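Probable enoyl-CoA hydratase/isomerase (PDB 7BOR) binds coenzyme A in a crotonase fold and probably acts as an enoyl-CoA isomerase, shifting the double bond of unsaturated acyl-CoA substrates. Local coordinates at residues A[2-10]-A[15-23]; A[35-46]-A[83-93]. All blocks are in the same frame, centred on the assembly; numbering follows the deposited sequence.

How the interactions relate
Interaction 1, the N-terminal hairpin at the outer edge of the crotonase sheet, and interaction 2, where helices 29-44 and 80-90 meet, are successive layers of one fold. Their centres lie about 16 Å apart, yet they touch directly: Leu16 CD2 packs on Ala38 CB at 3.6 Å, Leu18 CD1 meets Met35 SD at 3.7 Å, and Arg9 NH1 forms a salt bridge with Glu41 OE2 at 2.8 Å. Interaction 1 reaches coenzyme A through Asp22 and Lys23, whereas in interaction 2 the side chain of Phe84 stays about 13 Å from the ligand.

Interaction 1: A[2-10]-A[15-23]; sequences SELIRVERE and TLRLDRQDK. With COA (coenzyme A), chain C.
Arg6 and Asp19 meet because their side chains leave the backbone differently: CG of Arg6 stands anti to the carbonyl carbon (chi1 -77°) and the chain then bends at chi2 and chi3, while CG of Asp19 is anti to its own N (chi1 -154°). Together they make a salt bridge on an antiparallel beta hairpin, the N-terminal edge of the crotonase sheet. Arg6 NH1 gives a nearly straight bond to Asp19 OD2 at 2.8 Å. The carboxylate oxygen lies in the guanidinium plane, but the nitrogen comes to it from above the carboxylate plane, the two groups being turned 63° apart. Over one face of the same guanidinium lies Arg17 NE, 3.9 Å from Arg6 NH2; the two arginines run side by side in the same direction, and Asp19 probably offsets part of their mutual repulsion.

Beneath these polar groups the backbones form a regular ladder. Arg6 and Arg17 are a hydrogen-bonded pair, with Arg17 N to Arg6 O at 2.9 Å, and Asp19 N extends the zipper to Leu4 O beyond the strand ends. Glu8 and Thr15 close the opposite end, where Glu8 N to Thr15 O is weak.

The face that carries Ile5, Val7, Leu16 and Leu18 is largely apolar, and Ile5, Leu16 and Leu18 touch helix 29-44. Ile5 CD1 lies on Leu18 CD1 at 3.8 Å, and Val7 CG1 touches Leu16 CD2 at 3.6 Å. Past the strands, the Leu4 methyl CD2 rests along CB, CG and CD of Arg20, whose extended chain carries its guanidinium to Asp65, a coenzyme A-binding residue, and to the carbonyl of Ala26. The second segment ends at the ligand itself: Lys23 CD approaches the ribose oxygen O4B at 3.5 Å, and its CE lies 3.2 Å from phosphate oxygen O9A.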
loop_
_atom_site.group_PDB
_atom_site.type_symbol
_atom_site.label_atom_id
_atom_site.label_comp_id
_atom_site.label_asym_id
_atom_site.label_seq_id
_atom_site.Cartn_x
_atom_site.Cartn_y
_atom_site.Cartn_z
ATOM N N SER A 2 -1.957 -1.391 21.602
ATOM C CA SER A 2 -1.095 -0.884 20.524
ATOM C C SER A 2 -0.200 -1.997 19.963
ATOM O O SER A 2 1.002 -1.809 19.725
ATOM C CB SER A 2 -0.240 0.281 21.028
ATOM O OG SER A 2 -1.033 1.440 21.210
ATOM N N GLU A 3 -0.826 -3.144 19.712
ATOM C CA GLU A 3 -0.113 -4.403 19.559
ATOM C C GLU A 3 0.304 -4.695 18.122
ATOM O O GLU A 3 1.355 -5.311 17.911
ATOM C CB GLU A 3 -1.004 -5.524 20.110
ATOM C CG GLU A 3 -0.602 -6.944 19.758
ATOM C CD GLU A 3 -1.814 -7.856 19.561
ATOM O OE1 GLU A 3 -2.962 -7.423 19.847
ATOM O OE2 GLU A 3 -1.609 -9.008 19.108
ATOM N N LEU A 4 -0.475 -4.275 17.124
ATOM C CA LEU A 4 -0.264 -4.760 15.764
ATOM C C LEU A 4 0.350 -3.746 14.805
ATOM O O LEU A 4 0.914 -4.169 13.794
ATOM C CB LEU A 4 -1.590 -5.266 15.172
ATOM C CG LEU A 4 -2.168 -6.479 15.914
ATOM C CD1 LEU A 4 -3.607 -6.764 15.593
ATOM C CD2 LEU A 4 -1.352 -7.719 15.609
ATOM N N ILE A 5 0.239 -2.442 15.082
ATOM C CA ILE A 5 0.930 -1.381 14.344
ATOM C C ILE A 5 1.837 -0.620 15.325
ATOM O O ILE A 5 1.345 0.098 16.209
ATOM C CB ILE A 5 -0.048 -0.404 13.669
ATOM C CG1 ILE A 5 -0.945 -1.073 12.602
ATOM C CG2 ILE A 5 0.716 0.795 13.090
ATOM C CD1 ILE A 5 -0.243 -1.888 11.555
ATOM N N ARG A 6 3.155 -0.751 15.162
ATOM C CA ARG A 6 4.110 0.027 15.955
ATOM C C ARG A 6 4.379 1.382 15.311
ATOM O O ARG A 6 4.505 1.485 14.088
ATOM C CB ARG A 6 5.421 -0.733 16.113
ATOM C CG ARG A 6 5.360 -1.836 17.137
ATOM C CD ARG A 6 6.284 -3.014 16.789
ATOM N NE ARG A 6 7.667 -2.613 16.521
ATOM C CZ ARG A 6 8.669 -3.466 16.316
ATOM N NH1 ARG A 6 8.453 -4.777 16.339
ATOM N NH2 ARG A 6 9.893 -3.000 16.084
ATOM N N VAL A 7 4.482 2.423 16.142
ATOM C CA VAL A 7 4.672 3.794 15.663
ATOM C C VAL A 7 5.927 4.450 16.240
ATOM O O VAL A 7 5.848 5.252 17.176
ATOM C CB VAL A 7 3.442 4.650 15.992
ATOM C CG1 VAL A 7 2.325 4.391 15.031
ATOM C CG2 VAL A 7 2.958 4.348 17.423
ATOM N N GLU A 8 7.092 4.158 15.663
ATOM C CA GLU A 8 8.355 4.727 16.136
ATOM C C GLU A 8 8.549 6.140 15.583
ATOM O O GLU A 8 8.852 6.307 14.393
ATOM C CB GLU A 8 9.519 3.831 15.718
ATOM C CG GLU A 8 9.485 2.424 16.311
ATOM C CD GLU A 8 9.627 2.412 17.836
ATOM O OE1 GLU A 8 10.546 3.087 18.365
ATOM O OE2 GLU A 8 8.809 1.733 18.502
ATOM N N ARG A 9 8.408 7.153 16.451
ATOM C CA ARG A 9 8.652 8.554 16.116
ATOM C C ARG A 9 10.128 8.874 16.394
ATOM O O ARG A 9 10.525 9.137 17.551
ATOM C CB ARG A 9 7.733 9.446 16.937
ATOM C CG ARG A 9 6.574 10.119 16.234
ATOM C CD ARG A 9 5.958 11.216 17.129
ATOM N NE ARG A 9 4.909 11.949 16.401
ATOM C CZ ARG A 9 3.614 11.599 16.405
ATOM N NH1 ARG A 9 2.726 12.311 15.698
ATOM N NH2 ARG A 9 3.200 10.528 17.114
ATOM N N GLU A 10 10.963 8.853 15.318
ATOM C CA GLU A 10 12.336 9.327 15.443
ATOM C C GLU A 10 12.436 10.827 15.106
ATOM O O GLU A 10 11.430 11.545 15.067
ATOM C CB GLU A 10 13.262 8.559 14.503
ATOM C CG GLU A 10 13.770 7.246 14.904
ATOM C CD GLU A 10 14.570 6.591 13.768
ATOM O OE1 GLU A 10 14.169 5.488 13.296
ATOM O OE2 GLU A 10 15.600 7.179 13.319
ATOM N N THR A 15 7.663 6.233 11.657
ATOM C CA THR A 15 7.720 4.893 11.099
ATOM C C THR A 15 6.509 4.072 11.535
ATOM O O THR A 15 6.336 3.811 12.733
ATOM C CB THR A 15 9.006 4.195 11.537
ATOM O OG1 THR A 15 10.128 4.898 11.001
ATOM C CG2 THR A 15 9.021 2.756 11.041
ATOM N N LEU A 16 5.695 3.641 10.554
ATOM C CA LEU A 16 4.587 2.705 10.779
ATOM C C LEU A 16 5.069 1.291 10.453
ATOM O O LEU A 16 5.378 0.979 9.296
ATOM C CB LEU A 16 3.381 3.083 9.940
ATOM C CG LEU A 16 2.930 4.537 10.054
ATOM C CD1 LEU A 16 1.742 4.822 9.138
ATOM C CD2 LEU A 16 2.615 4.899 11.504
ATOM N N ARG A 17 5.139 0.438 11.466
ATOM C CA ARG A 17 5.735 -0.882 11.340
ATOM C C ARG A 17 4.650 -1.925 11.605
ATOM O O ARG A 17 4.270 -2.163 12.751
ATOM C CB ARG A 17 6.923 -1.033 12.300
ATOM C CG ARG A 17 7.389 -2.504 12.608
ATOM C CD ARG A 17 8.736 -2.889 11.953
ATOM N NE ARG A 17 9.324 -4.153 12.446
ATOM C CZ ARG A 17 8.765 -5.369 12.320
ATOM N NH1 ARG A 17 7.574 -5.515 11.755
ATOM N NH2 ARG A 17 9.388 -6.460 12.770
ATOM N N LEU A 18 4.176 -2.571 10.542
ATOM C CA LEU A 18 3.241 -3.685 10.651
ATOM C C LEU A 18 3.842 -4.822 11.466
ATOM O O LEU A 18 4.878 -5.381 11.101
ATOM C CB LEU A 18 2.884 -4.162 9.235
ATOM C CG LEU A 18 1.805 -3.393 8.443
ATOM C CD1 LEU A 18 1.907 -1.892 8.464
ATOM C CD2 LEU A 18 1.733 -3.877 6.967
ATOM N N ASP A 19 3.192 -5.189 12.568
ATOM C CA ASP A 19 3.727 -6.235 13.454
ATOM C C ASP A 19 2.647 -7.283 13.744
ATOM O O ASP A 19 2.035 -7.281 14.817
ATOM C CB ASP A 19 4.300 -5.625 14.770
ATOM C CG ASP A 19 5.401 -6.513 15.416
ATOM O OD1 ASP A 19 5.681 -7.636 14.920
ATOM O OD2 ASP A 19 5.998 -6.061 16.421
ATOM N N ARG A 20 2.457 -8.204 12.800
ATOM C CA ARG A 20 1.489 -9.300 12.916
ATOM C C ARG A 20 2.073 -10.482 12.137
ATOM O O ARG A 20 1.492 -10.991 11.185
ATOM C CB ARG A 20 0.116 -8.882 12.422
ATOM C CG ARG A 20 -1.009 -9.927 12.622
ATOM C CD ARG A 20 -2.369 -9.335 12.308
ATOM N NE ARG A 20 -3.469 -10.265 12.619
ATOM C CZ ARG A 20 -4.377 -10.713 11.753
ATOM N NH1 ARG A 20 -4.369 -10.306 10.489
ATOM N NH2 ARG A 20 -5.318 -11.563 12.152
ATOM N N GLN A 21 3.253 -10.940 12.550
ATOM C CA GLN A 21 4.045 -11.835 11.713
ATOM C C GLN A 21 3.374 -13.190 11.550
ATOM O O GLN A 21 3.409 -13.774 10.466
ATOM C CB GLN A 21 5.458 -11.971 12.300
ATOM C CG GLN A 21 6.183 -10.610 12.534
ATOM C CD GLN A 21 6.334 -9.770 11.253
ATOM O OE1 GLN A 21 6.005 -8.564 11.236
ATOM N NE2 GLN A 21 6.836 -10.411 10.169
ATOM N N ASP A 22 2.733 -13.696 12.601
ATOM C CA ASP A 22 2.007 -14.959 12.506
ATOM C C ASP A 22 0.971 -14.970 11.382
ATOM O O ASP A 22 0.617 -16.049 10.901
ATOM C CB ASP A 22 1.339 -15.249 13.868
ATOM C CG ASP A 22 0.739 -13.955 14.534
ATOM O OD1 ASP A 22 1.417 -12.877 14.550
ATOM O OD2 ASP A 22 -0.414 -14.011 15.032
ATOM N N LYS A 23 0.465 -13.813 10.966
ATOM C CA LYS A 23 -0.527 -13.752 9.903
ATOM C C LYS A 23 0.022 -13.063 8.656
ATOM O O LYS A 23 -0.735 -12.528 7.853
ATOM C CB LYS A 23 -1.792 -13.048 10.394
ATOM C CG LYS A 23 -2.578 -13.833 11.468
ATOM C CD LYS A 23 -2.766 -15.296 11.049
ATOM C CE LYS A 23 -3.585 -16.129 12.053
ATOM N NZ LYS A 23 -5.041 -15.875 11.942
HETATM N N1A COA C . -5.851 -13.051 5.661
HETATM C C2A COA C . -6.073 -13.885 6.716
HETATM N N3A COA C . -5.122 -14.773 7.135
HETATM C C4A COA C . -3.954 -14.772 6.471
HETATM C C5A COA C . -3.711 -13.953 5.427
HETATM C C6A COA C . -4.691 -13.075 5.013
HETATM N N6A COA C . -4.600 -12.105 3.912
HETATM N N7A COA C . -2.454 -14.189 4.957
HETATM C C8A COA C . -1.897 -15.168 5.702
HETATM N N9A COA C . -2.838 -15.491 6.582
HETATM C C1B COA C . -2.521 -16.515 7.598
HETATM C C2B COA C . -2.726 -18.038 7.100
HETATM O O2B COA C . -4.183 -18.311 7.053
HETATM C C3B COA C . -2.057 -18.662 8.028
HETATM O O3B COA C . -2.837 -18.715 9.295
HETATM P P3B COA C . -2.559 -19.831 10.442
HETATM O O7A COA C . -1.075 -20.066 10.635
HETATM O O8A COA C . -3.248 -21.093 10.000
HETATM O O9A COA C . -3.123 -19.293 11.723
HETATM C C4B COA C . -0.815 -17.799 8.363
HETATM O O4B COA C . -1.293 -16.367 8.044
HETATM C C5B COA C . 0.337 -18.102 7.603
HETATM O O5B COA C . 0.001 -17.796 6.288
HETATM P P1A COA C . 0.452 -18.827 5.103
HETATM O O1A COA C . -0.357 -18.620 3.839
HETATM O O2A COA C . 0.368 -20.284 5.499
HETATM O O3A COA C . 2.046 -18.476 4.865
HETATM P P2A COA C . 2.648 -18.696 3.344
HETATM O O4A COA C . 4.157 -18.486 3.430
HETATM O O5A COA C . 2.209 -20.072 2.946
HETATM O O6A COA C . 1.933 -17.658 2.260
HETATM C CBP COA C . 1.247 -15.565 1.314
HETATM C CCP COA C . 2.271 -16.261 2.282
HETATM C CDP COA C . 1.223 -14.022 1.608
HETATM C CEP COA C . 1.651 -15.804 -0.162
HETATM C CAP COA C . -0.102 -16.287 1.631
HETATM O OAP COA C . -0.315 -16.179 3.006
HETATM C C9P COA C . -1.303 -15.651 0.933
HETATM O O9P COA C . -1.514 -15.796 -0.236
HETATM N N8P COA C . -2.201 -14.870 1.810
HETATM C C7P COA C . -3.389 -14.190 1.288
HETATM C C6P COA C . -3.003 -13.138 0.206
HETATM C C5P COA C . -4.351 -12.479 -0.234
HETATM O O5P COA C . -5.126 -13.031 -0.934
HETATM N N4P COA C . -4.623 -11.137 0.247
HETATM C C3P COA C . -5.875 -10.505 -0.088
HETATM C C2P COA C . -5.831 -9.951 -1.488
HETATM S S1P COA C . -7.458 -9.187 -1.690
HETATM O O HOH W 1 12.964 3.274 10.934
#

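Interaction 2: A[35-46]-A[83-93]; sequences MAEALLEAQADT and RFMSALLEFPK
Leu39, reaching from helix 29-44 across to helix 80-90 and the loop after it, illustrates how one branched side chain can meet several neighbours at once. Its CB lies 4.0 Å from Phe91 CD1. Beyond CG the branches part: CD1 presses on the backbone of the second helix, 3.6 Å from Leu88 N, and also meets the CB atoms of Ala87 and Leu88 and the ring of Phe84, whereas CD2 sits over one face of the Phe91 ring in a CH-pi contact, 4.2 Å from the ring centroid. The edge of that ring, in turn, faces Leu39 O.

The helix segments run at 29° to each other with axes 8.5 Å apart, a closeness helped by the small side chains of Ala36 and Ala87, whose CB atoms are 4.3 Å apart. At the N-terminal end of the pairing, Met35 SD makes an oblique Met-aromatic contact with the ring of Phe84.

Toward the other end the chemistry turns polar. The amide of Gln43 crosses Pro92, with CD 3.4 Å from the proline CD, and a water donates to both Gln43 OE1 and Ala87 O. Lys93, extended beyond CG, brings NZ to Ala42 O at 2.7 Å, in the carbonyl plane, and more weakly to Gln43 O; Val48 O is a further acceptor. An ammonium group among carbonyls at a helix C-terminus probably offsets the negative end of the helix dipole.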
loop_
_atom_site.group_PDB
_atom_site.type_symbol
_atom_site.label_atom_id
_atom_site.label_comp_id
_atom_site.label_asym_id
_atom_site.label_seq_id
_atom_site.Cartn_x
_atom_site.Cartn_y
_atom_site.Cartn_z
ATOM N N MET A 35 -3.350 3.047 11.356
ATOM C CA MET A 35 -2.545 3.703 10.327
ATOM C C MET A 35 -3.228 4.958 9.820
ATOM O O MET A 35 -2.575 5.989 9.609
ATOM C CB MET A 35 -2.247 2.727 9.187
ATOM C CG MET A 35 -1.087 1.799 9.523
ATOM S SD MET A 35 -0.553 0.879 8.072
ATOM C CE MET A 35 -1.767 -0.461 8.102
ATOM N N ALA A 36 -4.546 4.919 9.657
ATOM C CA ALA A 36 -5.226 6.112 9.177
ATOM C C ALA A 36 -5.063 7.278 10.150
ATOM O O ALA A 36 -4.852 8.423 9.731
ATOM C CB ALA A 36 -6.705 5.825 8.929
ATOM N N GLU A 37 -5.174 7.023 11.453
ATOM C CA GLU A 37 -5.051 8.133 12.393
ATOM C C GLU A 37 -3.590 8.548 12.560
ATOM O O GLU A 37 -3.302 9.745 12.690
ATOM C CB GLU A 37 -5.702 7.772 13.741
ATOM C CG GLU A 37 -5.197 6.508 14.423
ATOM C CD GLU A 37 -5.645 6.380 15.882
ATOM O OE1 GLU A 37 -5.281 7.254 16.710
ATOM O OE2 GLU A 37 -6.360 5.403 16.202
ATOM N N ALA A 38 -2.665 7.584 12.509
ATOM C CA ALA A 38 -1.244 7.919 12.576
ATOM C C ALA A 38 -0.840 8.838 11.423
ATOM O O ALA A 38 -0.108 9.826 11.622
ATOM C CB ALA A 38 -0.395 6.652 12.571
ATOM N N LEU A 39 -1.312 8.530 10.208
ATOM C CA LEU A 39 -1.108 9.440 9.083
ATOM C C LEU A 39 -1.749 10.809 9.340
ATOM O O LEU A 39 -1.134 11.854 9.101
ATOM C CB LEU A 39 -1.668 8.811 7.792
ATOM C CG LEU A 39 -0.956 7.573 7.219
ATOM C CD1 LEU A 39 -1.682 7.048 5.979
ATOM C CD2 LEU A 39 0.530 7.861 6.884
ATOM N N LEU A 40 -3.005 10.833 9.791
ATOM C CA LEU A 40 -3.717 12.112 9.869
ATOM C C LEU A 40 -3.156 13.007 10.970
ATOM O O LEU A 40 -3.216 14.236 10.859
ATOM C CB LEU A 40 -5.214 11.882 10.094
ATOM C CG LEU A 40 -5.900 11.356 8.838
ATOM C CD1 LEU A 40 -7.272 10.809 9.139
ATOM C CD2 LEU A 40 -5.993 12.439 7.774
ATOM N N GLU A 41 -2.619 12.423 12.033
ATOM C CA GLU A 41 -1.966 13.220 13.062
ATOM C C GLU A 41 -0.659 13.784 12.511
ATOM O O GLU A 41 -0.527 15.003 12.319
ATOM C CB GLU A 41 -1.747 12.344 14.300
ATOM C CG GLU A 41 -1.033 12.997 15.500
ATOM C CD GLU A 41 -0.737 11.987 16.643
ATOM O OE1 GLU A 41 -1.636 11.180 16.996
ATOM O OE2 GLU A 41 0.397 12.003 17.189
ATOM N N ALA A 42 0.299 12.889 12.190
ATOM C CA ALA A 42 1.583 13.236 11.577
ATOM C C ALA A 42 1.473 14.265 10.459
ATOM O O ALA A 42 2.347 15.130 10.325
ATOM C CB ALA A 42 2.253 11.981 11.025
ATOM N N GLN A 43 0.409 14.171 9.658
ATOM C CA GLN A 43 0.105 15.193 8.666
ATOM C C GLN A 43 0.055 16.587 9.279
ATOM O O GLN A 43 0.415 17.579 8.629
ATOM C CB GLN A 43 -1.234 14.834 8.001
ATOM C CG GLN A 43 -1.995 15.937 7.248
ATOM C CD GLN A 43 -2.967 15.354 6.218
ATOM O OE1 GLN A 43 -3.072 14.134 6.071
ATOM N NE2 GLN A 43 -3.649 16.218 5.481
ATOM N N ALA A 44 -0.450 16.692 10.508
ATOM C CA ALA A 44 -0.554 17.973 11.186
ATOM C C ALA A 44 0.628 18.247 12.100
ATOM O O ALA A 44 0.817 19.389 12.530
ATOM C CB ALA A 44 -1.858 18.025 11.994
ATOM N N ASP A 45 1.426 17.233 12.393
ATOM C CA ASP A 45 2.528 17.363 13.333
ATOM C C ASP A 45 3.745 17.898 12.591
ATOM O O ASP A 45 4.461 17.148 11.915
ATOM C CB ASP A 45 2.814 16.025 13.994
ATOM C CG ASP A 45 3.861 16.137 15.060
ATOM O OD1 ASP A 45 4.115 17.293 15.486
ATOM O OD2 ASP A 45 4.451 15.095 15.446
ATOM N N THR A 46 3.976 19.211 12.744
ATOM C CA THR A 46 5.133 19.883 12.159
ATOM C C THR A 46 6.444 19.183 12.504
ATOM O O THR A 46 7.404 19.243 11.732
ATOM C CB THR A 46 5.201 21.336 12.644
ATOM O OG1 THR A 46 5.176 21.359 14.078
ATOM C CG2 THR A 46 4.040 22.186 12.080
ATOM N N ARG A 83 -10.758 4.506 5.014
ATOM C CA ARG A 83 -10.140 5.647 5.689
ATOM C C ARG A 83 -8.621 5.573 5.590
ATOM O O ARG A 83 -7.953 6.612 5.436
ATOM C CB ARG A 83 -10.585 5.708 7.156
ATOM C CG ARG A 83 -12.050 6.150 7.311
ATOM C CD ARG A 83 -12.513 6.331 8.778
ATOM N NE ARG A 83 -12.699 5.096 9.530
ATOM C CZ ARG A 83 -13.806 4.365 9.494
ATOM N NH1 ARG A 83 -14.804 4.748 8.732
ATOM N NH2 ARG A 83 -13.916 3.266 10.233
ATOM N N PHE A 84 -8.055 4.355 5.648
ATOM C CA PHE A 84 -6.619 4.235 5.404
ATOM C C PHE A 84 -6.281 4.668 3.979
ATOM O O PHE A 84 -5.354 5.457 3.767
ATOM C CB PHE A 84 -6.117 2.825 5.642
ATOM C CG PHE A 84 -4.741 2.608 5.087
ATOM C CD1 PHE A 84 -3.648 3.271 5.651
ATOM C CD2 PHE A 84 -4.541 1.778 3.991
ATOM C CE1 PHE A 84 -2.380 3.095 5.144
ATOM C CE2 PHE A 84 -3.249 1.575 3.468
ATOM C CZ PHE A 84 -2.177 2.240 4.041
ATOM N N MET A 85 -7.059 4.209 2.993
ATOM C CA MET A 85 -6.778 4.585 1.604
ATOM C C MET A 85 -6.821 6.091 1.414
ATOM O O MET A 85 -5.950 6.677 0.744
ATOM C CB MET A 85 -7.780 3.923 0.649
ATOM C CG MET A 85 -7.533 2.431 0.388
ATOM S SD MET A 85 -8.717 1.756 -0.817
ATOM C CE MET A 85 -9.605 0.719 0.271
ATOM N N SER A 86 -7.864 6.731 1.950
ATOM C CA SER A 86 -8.030 8.161 1.771
ATOM C C SER A 86 -6.899 8.893 2.448
ATOM O O SER A 86 -6.347 9.848 1.899
ATOM C CB SER A 86 -9.370 8.625 2.373
ATOM O OG SER A 86 -9.862 9.811 1.755
ATOM N N ALA A 87 -6.563 8.464 3.660
ATOM C CA ALA A 87 -5.481 9.104 4.407
ATOM C C ALA A 87 -4.140 9.027 3.655
ATOM O O ALA A 87 -3.450 10.036 3.500
ATOM C CB ALA A 87 -5.355 8.471 5.795
ATOM N N LEU A 88 -3.748 7.848 3.184
ATOM C CA LEU A 88 -2.484 7.769 2.440
ATOM C C LEU A 88 -2.559 8.564 1.136
ATOM O O LEU A 88 -1.699 9.404 0.839
ATOM C CB LEU A 88 -2.149 6.326 2.172
ATOM C CG LEU A 88 -0.812 6.017 1.487
ATOM C CD1 LEU A 88 0.336 6.468 2.309
ATOM C CD2 LEU A 88 -0.798 4.510 1.251
ATOM N N LEU A 89 -3.620 8.357 0.368
ATOM C CA LEU A 89 -3.769 9.095 -0.880
ATOM C C LEU A 89 -3.610 10.597 -0.667
ATOM O O LEU A 89 -2.940 11.291 -1.452
ATOM C CB LEU A 89 -5.133 8.761 -1.476
ATOM C CG LEU A 89 -5.572 9.555 -2.682
ATOM C CD1 LEU A 89 -4.674 9.186 -3.890
ATOM C CD2 LEU A 89 -7.012 9.268 -2.948
ATOM N N GLU A 90 -4.205 11.122 0.395
ATOM C CA GLU A 90 -4.190 12.563 0.617
ATOM C C GLU A 90 -3.010 13.001 1.482
ATOM O O GLU A 90 -2.868 14.197 1.755
ATOM C CB GLU A 90 -5.529 13.011 1.247
ATOM C CG GLU A 90 -6.763 12.466 0.528
ATOM C CD GLU A 90 -7.136 13.301 -0.688
ATOM O OE1 GLU A 90 -6.436 14.297 -0.925
ATOM O OE2 GLU A 90 -8.130 12.996 -1.389
ATOM N N PHE A 91 -2.165 12.069 1.932
ATOM C CA PHE A 91 -1.057 12.452 2.799
ATOM C C PHE A 91 -0.169 13.455 2.059
ATOM O O PHE A 91 0.284 13.167 0.937
ATOM C CB PHE A 91 -0.267 11.246 3.205
ATOM C CG PHE A 91 0.656 11.491 4.336
ATOM C CD1 PHE A 91 0.185 11.652 5.613
ATOM C CD2 PHE A 91 2.002 11.514 4.131
ATOM C CE1 PHE A 91 1.072 11.823 6.645
ATOM C CE2 PHE A 91 2.874 11.677 5.155
ATOM C CZ PHE A 91 2.411 11.842 6.404
ATOM N N PRO A 92 0.045 14.656 2.598
ATOM C CA PRO A 92 0.770 15.686 1.843
ATOM C C PRO A 92 2.281 15.664 1.991
ATOM O O PRO A 92 2.952 16.368 1.226
ATOM C CB PRO A 92 0.197 16.991 2.427
ATOM C CG PRO A 92 -0.081 16.618 3.859
ATOM C CD PRO A 92 -0.568 15.195 3.831
ATOM N N LYS A 93 2.838 14.937 2.922
ATOM C CA LYS A 93 4.289 14.873 3.095
ATOM C C LYS A 93 4.876 13.586 2.525
ATOM O O LYS A 93 4.135 12.660 2.131
ATOM C CB LYS A 93 4.657 14.998 4.575
ATOM C CG LYS A 93 4.054 16.249 5.260
ATOM C CD LYS A 93 4.354 16.270 6.759
ATOM C CE LYS A 93 3.492 17.286 7.482
ATOM N NZ LYS A 93 3.564 17.053 8.965
HETATM O O HOH W 2 -4.142 12.632 4.290
#